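Phycocyanobilin lyase subunit alpha (Nostoc sp. PCC 7120, PDB 5N3U) joins with its partner subunit CpcF to form a lyase and is probably required for attaching the chromophore to the phycocyanin alpha chain CpcA. Local coordinates at residues I221-L224 with A225-E228; I266-M269 with N270-S274. All blocks are in the same frame, centred on the assembly; numbering follows the deposited sequence.

Contact 1. Residues I221-L224 with A225-E228; sequences IGYL and AAAE
Tyr-223 and Leu-224 meet Ala-225, Ala-226 and Ala-227 in a local turn contact, at the bend that leads from helix 208-221 into helix 227-232. Two i to i+3 backbone hydrogen bonds close the turn. Ala-226 N gives its hydrogen to Tyr-223 O at 3.0 Å. Ala-227 N does the same to Leu-224 O, also at 3.0 Å. Both donors sit above the plane of the carbonyl they use, not on a lone pair. Before the turn, Gly-222 breaks away from helix 208-221 with positive phi.

The Tyr-223 ring is the main side-chain element. Its CG is anti to the backbone N (chi1 -176°), which swings the ring forward alongside the two alanines that follow. The methyl CB of Ala-225 lies over one ring face, offset toward the rim, 4.0 Å from CZ of Tyr-223. The CB of Ala-226 approaches CD2 of Tyr-223 obliquely, at 3.8 Å. The chain is an all-helical solenoid with HEAT-like repeats, and this turn joins two successive helices near its C-terminal end. Beyond the turn, the Tyr-223 ring meets that of Tyr-187 with the planes steeply inclined, and its OH is hydrogen-bonded to Glu-197 of helix 193-203. With an alanine at Tyr-223, the methyls of Ala-225 and Ala-226 would probably lose their aromatic partner, and Glu-197 its hydroxyl mate. Leu-224 packs instead on Gln-264, Arg-267 and Val-268 of helix 263-273.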
ATOM      1  N   ILE A 221      12.250 -24.885  -0.501  1.00 27.30           N
ATOM      2  CA  ILE A 221      12.855 -26.175  -0.334  1.00 31.64           C
ATOM      3  C   ILE A 221      12.248 -26.944   0.817  1.00 35.25           C
ATOM      4  O   ILE A 221      12.460 -28.129   0.913  1.00 36.13           O
ATOM      5  CB  ILE A 221      14.379 -26.030  -0.200  1.00 29.71           C
ATOM      6  CG1 ILE A 221      14.730 -25.368   1.107  1.00 36.44           C
ATOM      7  CG2 ILE A 221      14.896 -25.252  -1.406  1.00 35.98           C
ATOM      8  CD1 ILE A 221      16.192 -25.139   1.362  1.00 42.52           C
ATOM      9  N   GLY A 222      11.545 -26.254   1.716  1.00 37.42           N
ATOM     10  CA  GLY A 222      10.826 -26.897   2.814  1.00 32.55           C
ATOM     11  C   GLY A 222      11.751 -27.418   3.902  1.00 35.34           C
ATOM     12  O   GLY A 222      11.430 -28.433   4.492  1.00 38.68           O
ATOM     13  N   TYR A 223      12.852 -26.722   4.193  1.00 35.07           N
ATOM     14  CA  TYR A 223      13.878 -27.192   5.139  1.00 32.93           C
ATOM     15  C   TYR A 223      13.456 -27.018   6.584  1.00 28.12           C
ATOM     16  O   TYR A 223      13.635 -25.948   7.184  1.00 29.81           O
ATOM     17  CB  TYR A 223      15.200 -26.443   4.904  1.00 28.59           C
ATOM     18  CG  TYR A 223      16.413 -26.867   5.747  1.00 30.80           C
ATOM     19  CD1 TYR A 223      16.856 -28.203   5.789  1.00 35.99           C
ATOM     20  CD2 TYR A 223      17.157 -25.913   6.439  1.00 29.63           C
ATOM     21  CE1 TYR A 223      17.977 -28.573   6.554  1.00 32.50           C
ATOM     22  CE2 TYR A 223      18.294 -26.255   7.149  1.00 32.64           C
ATOM     23  CZ  TYR A 223      18.676 -27.592   7.223  1.00 36.52           C
ATOM     24  OH  TYR A 223      19.773 -27.879   7.970  1.00 31.98           O
ATOM     25  N   LEU A 224      12.960 -28.109   7.158  1.00 32.33           N
ATOM     26  CA  LEU A 224      12.328 -28.094   8.507  1.00 31.59           C
ATOM     27  C   LEU A 224      13.156 -27.532   9.639  1.00 33.25           C
ATOM     28  O   LEU A 224      12.671 -26.741  10.431  1.00 32.62           O
ATOM     29  CB  LEU A 224      11.845 -29.486   8.891  1.00 38.26           C
ATOM     30  CG  LEU A 224      11.044 -29.623  10.196  1.00 43.01           C
ATOM     31  CD1 LEU A 224       9.689 -28.914  10.057  1.00 43.46           C
ATOM     32  CD2 LEU A 224      10.804 -31.100  10.490  1.00 44.95           C
ATOM     33  N   ALA A 225      14.420 -27.918   9.716  1.00 33.40           N
ATOM     34  CA  ALA A 225      15.284 -27.419  10.727  1.00 29.86           C
ATOM     35  C   ALA A 225      15.438 -25.970  10.796  1.00 30.34           C
ATOM     36  O   ALA A 225      15.909 -25.451  11.796  1.00 33.92           O
ATOM     37  CB  ALA A 225      16.699 -28.117  10.617  1.00 36.37           C
ATOM     38  N   ALA A 226      15.069 -25.220   9.757  1.00 30.43           N
ATOM     39  CA  ALA A 226      15.165 -23.760   9.845  1.00 26.99           C
ATOM     40  C   ALA A 226      13.965 -23.070  10.532  1.00 29.20           C
ATOM     41  O   ALA A 226      13.924 -21.841  10.630  1.00 33.26           O
ATOM     42  CB  ALA A 226      15.311 -23.192   8.427  1.00 29.32           C
ATOM     43  N   ALA A 227      12.968 -23.824  10.952  1.00 33.22           N
ATOM     44  CA  ALA A 227      11.694 -23.184  11.472  1.00 32.59           C
ATOM     45  C   ALA A 227      11.869 -22.075  12.512  1.00 36.43           C
ATOM     46  O   ALA A 227      11.365 -20.970  12.330  1.00 27.17           O
ATOM     47  CB  ALA A 227      10.784 -24.246  11.976  1.00 33.58           C
ATOM     48  N   GLU A 228      12.614 -22.317  13.598  1.00 32.18           N
ATOM     49  CA  GLU A 228      12.755 -21.268  14.616  1.00 31.53           C
ATOM     50  C   GLU A 228      13.649 -20.154  14.168  1.00 33.18           C
ATOM     51  O   GLU A 228      13.449 -18.990  14.550  1.00 32.45           O
ATOM     52  CB  GLU A 228      13.241 -21.838  16.004  1.00 35.20           C
ATOM     53  CG  GLU A 228      12.195 -22.758  16.624  1.00 34.79           C
ATOM     54  CD  GLU A 228      12.078 -24.119  15.924  1.00 39.83           C
ATOM     55  OE1 GLU A 228      13.051 -24.594  15.269  1.00 43.36           O
ATOM     56  OE2 GLU A 228      11.017 -24.780  16.006  1.00 39.88           O
TER

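Contact 2. Residues I266-M269 with N270-S274; sequences IRVM and NLMDS
Asn-270 carries its CG beside the backbone N (chi1 -68°), which lays the amide back along the helix next to Ile-266. There Ile-266 CG2, anti to its own N, comes within 3.4 Å of Asn-270 ND2. The two side chains run side by side and point the same way. Two residues on, Val-268 and Met-272 also lie side by side, pointing the same way, but with apolar groups: Val-268 CG1 lies 4.1 Å from the sulfur SD of Met-272.

Four i to i+4 backbone bonds tie these residues together in the last turns of helix 263-273, the last helix of this all-helical, HEAT-repeat chain. Asn-270 N binds Ile-266 O at 2.9 Å, and Leu-271 N makes a longer bond of 3.2 Å to Arg-267 O. Met-272 N donates to Val-268 O. The bond from Asp-273 N to Met-269 O, 2.8 Å long, is nearly straight, with 172° at the hydrogen. Beyond it, Ser-274 folds its hydroxyl back and gives the hydrogen to Leu-271 O at 2.7 Å.

The helix is packed on several sides. Val-268, Met-269 and Met-272 lean on helix 237-250. Met-269 and Met-272 also touch the beta subunit, where Asp-273 forms a salt bridge with Arg-193 and a hydrogen bond with Tyr-155 of that subunit.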
ATOM      1  N   ILE A 266       2.439 -29.408  13.459  1.00 38.37           N
ATOM      2  CA  ILE A 266       1.933 -28.601  14.527  1.00 36.83           C
ATOM      3  C   ILE A 266       2.943 -27.626  14.978  1.00 33.94           C
ATOM      4  O   ILE A 266       2.622 -26.465  15.247  1.00 34.70           O
ATOM      5  CB  ILE A 266       1.511 -29.469  15.759  1.00 39.73           C
ATOM      6  CG1 ILE A 266       0.235 -30.209  15.407  1.00 42.88           C
ATOM      7  CG2 ILE A 266       1.217 -28.641  16.981  1.00 38.52           C
ATOM      8  CD1 ILE A 266      -0.005 -31.496  16.215  1.00 47.39           C
ATOM      9  N   ARG A 267       4.166 -28.076  15.136  1.00 30.19           N
ATOM     10  CA  ARG A 267       5.244 -27.182  15.553  1.00 32.51           C
ATOM     11  C   ARG A 267       5.366 -25.942  14.605  1.00 26.54           C
ATOM     12  O   ARG A 267       5.546 -24.811  15.058  1.00 29.63           O
ATOM     13  CB  ARG A 267       6.553 -27.967  15.480  1.00 36.19           C
ATOM     14  CG  ARG A 267       7.842 -27.180  15.656  1.00 33.79           C
ATOM     15  CD  ARG A 267       8.938 -28.080  15.072  1.00 42.84           C
ATOM     16  NE  ARG A 267      10.257 -27.469  15.052  1.00 43.54           N
ATOM     17  CZ  ARG A 267      11.297 -28.017  14.418  1.00 50.20           C
ATOM     18  NH1 ARG A 267      11.168 -29.177  13.770  1.00 47.04           N
ATOM     19  NH2 ARG A 267      12.449 -27.376  14.382  1.00 49.73           N
ATOM     20  N   VAL A 268       5.323 -26.214  13.330  1.00 29.91           N
ATOM     21  CA  VAL A 268       5.398 -25.140  12.310  1.00 30.30           C
ATOM     22  C   VAL A 268       4.125 -24.210  12.415  1.00 28.43           C
ATOM     23  O   VAL A 268       4.276 -23.017  12.420  1.00 28.38           O
ATOM     24  CB  VAL A 268       5.503 -25.771  10.925  1.00 33.80           C
ATOM     25  CG1 VAL A 268       5.353 -24.728   9.805  1.00 33.86           C
ATOM     26  CG2 VAL A 268       6.839 -26.523  10.789  1.00 36.10           C
ATOM     27  N   MET A 269       2.930 -24.796  12.563  1.00 30.54           N
ATOM     28  CA  MET A 269       1.679 -24.009  12.680  1.00 32.00           C
ATOM     29  C   MET A 269       1.683 -23.130  13.873  1.00 32.17           C
ATOM     30  O   MET A 269       1.245 -21.992  13.804  1.00 28.14           O
ATOM     31  CB  MET A 269       0.460 -24.897  12.646  1.00 29.96           C
ATOM     32  CG  MET A 269       0.218 -25.425  11.304  1.00 30.59           C
ATOM     33  SD  MET A 269      -1.257 -26.319  10.847  1.00 36.29           S
ATOM     34  CE  MET A 269      -0.948 -27.883  11.696  1.00 42.43           C
ATOM     35  N   ASN A 270       2.248 -23.610  14.974  1.00 30.79           N
ATOM     36  CA  ASN A 270       2.333 -22.831  16.169  1.00 34.08           C
ATOM     37  C   ASN A 270       3.226 -21.636  15.986  1.00 33.10           C
ATOM     38  O   ASN A 270       3.011 -20.538  16.577  1.00 28.58           O
ATOM     39  CB  ASN A 270       2.844 -23.674  17.369  1.00 35.85           C
ATOM     40  CG  ASN A 270       1.823 -24.758  17.833  1.00 41.19           C
ATOM     41  OD1 ASN A 270       0.640 -24.651  17.618  1.00 34.93           O
ATOM     42  ND2 ASN A 270       2.310 -25.790  18.503  1.00 41.68           N
ATOM     43  N   LEU A 271       4.291 -21.817  15.198  1.00 30.81           N
ATOM     44  CA  LEU A 271       5.147 -20.664  14.919  1.00 29.93           C
ATOM     45  C   LEU A 271       4.361 -19.646  13.985  1.00 22.30           C
ATOM     46  O   LEU A 271       4.464 -18.465  14.172  1.00 28.61           O
ATOM     47  CB  LEU A 271       6.428 -21.095  14.242  1.00 32.24           C
ATOM     48  CG  LEU A 271       7.349 -21.923  15.132  1.00 32.51           C
ATOM     49  CD1 LEU A 271       8.404 -22.617  14.267  1.00 34.70           C
ATOM     50  CD2 LEU A 271       7.956 -21.033  16.201  1.00 29.42           C
ATOM     51  N   MET A 272       3.630 -20.180  13.056  1.00 23.82           N
ATOM     52  CA  MET A 272       2.908 -19.324  12.089  1.00 26.80           C
ATOM     53  C   MET A 272       1.887 -18.487  12.852  1.00 28.35           C
ATOM     54  O   MET A 272       1.875 -17.247  12.747  1.00 25.85           O
ATOM     55  CB  MET A 272       2.230 -20.165  11.015  1.00 25.64           C
ATOM     56  CG  MET A 272       3.210 -20.862  10.058  1.00 23.26           C
ATOM     57  SD  MET A 272       2.492 -21.938   8.884  1.00 27.79           S
ATOM     58  CE  MET A 272       1.800 -20.722   7.766  1.00 31.57           C
ATOM     59  N   ASP A 273       1.155 -19.168  13.757  1.00 29.33           N
ATOM     60  CA  ASP A 273       0.187 -18.498  14.671  1.00 28.50           C
ATOM     61  C   ASP A 273       0.794 -17.318  15.379  1.00 28.02           C
ATOM     62  O   ASP A 273       0.107 -16.293  15.550  1.00 28.10           O
ATOM     63  CB  ASP A 273      -0.486 -19.444  15.686  1.00 29.98           C
ATOM     64  CG  ASP A 273      -1.432 -20.460  15.037  1.00 34.85           C
ATOM     65  OD1 ASP A 273      -1.535 -20.659  13.789  1.00 32.21           O
ATOM     66  OD2 ASP A 273      -2.193 -21.109  15.801  1.00 36.88           O
ATOM     67  N   SER A 274       2.055 -17.396  15.802  1.00 25.85           N
ATOM     68  CA  SER A 274       2.632 -16.311  16.556  1.00 26.25           C
ATOM     69  C   SER A 274       3.055 -15.103  15.702  1.00 26.61           C
ATOM     70  O   SER A 274       3.435 -14.129  16.230  1.00 34.29           O
ATOM     71  CB  SER A 274       3.868 -16.816  17.331  1.00 35.84           C
ATOM     72  OG  SER A 274       4.937 -17.204  16.465  1.00 41.90           O
TER

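Overall arrangement
Contact 1 comes earlier in the chain than contact 2, and their centres are about 12 Å apart. The turn and the final helix touch directly. The polar link is a salt bridge of 3.0 Å between Glu-228 OE2 and Arg-267 NE. Arg-267 NH1 is also hydrogen-bonded to Gln-264. Beside it, Leu-224 CG packs 3.6 Å from Arg-267 NH1, and Leu-224 CD1 lies 3.8 Å from Val-268 CG2. Further along, Ala-227 CB meets Leu-271 CD1 at 3.7 Å. Leu-224, Ala-227 and Glu-228 thus meet helix 263-273, while Ile-266, Met-269, Met-272 and Asp-273 meet the beta subunit. Contact 1 itself touches no other chain of the assembly.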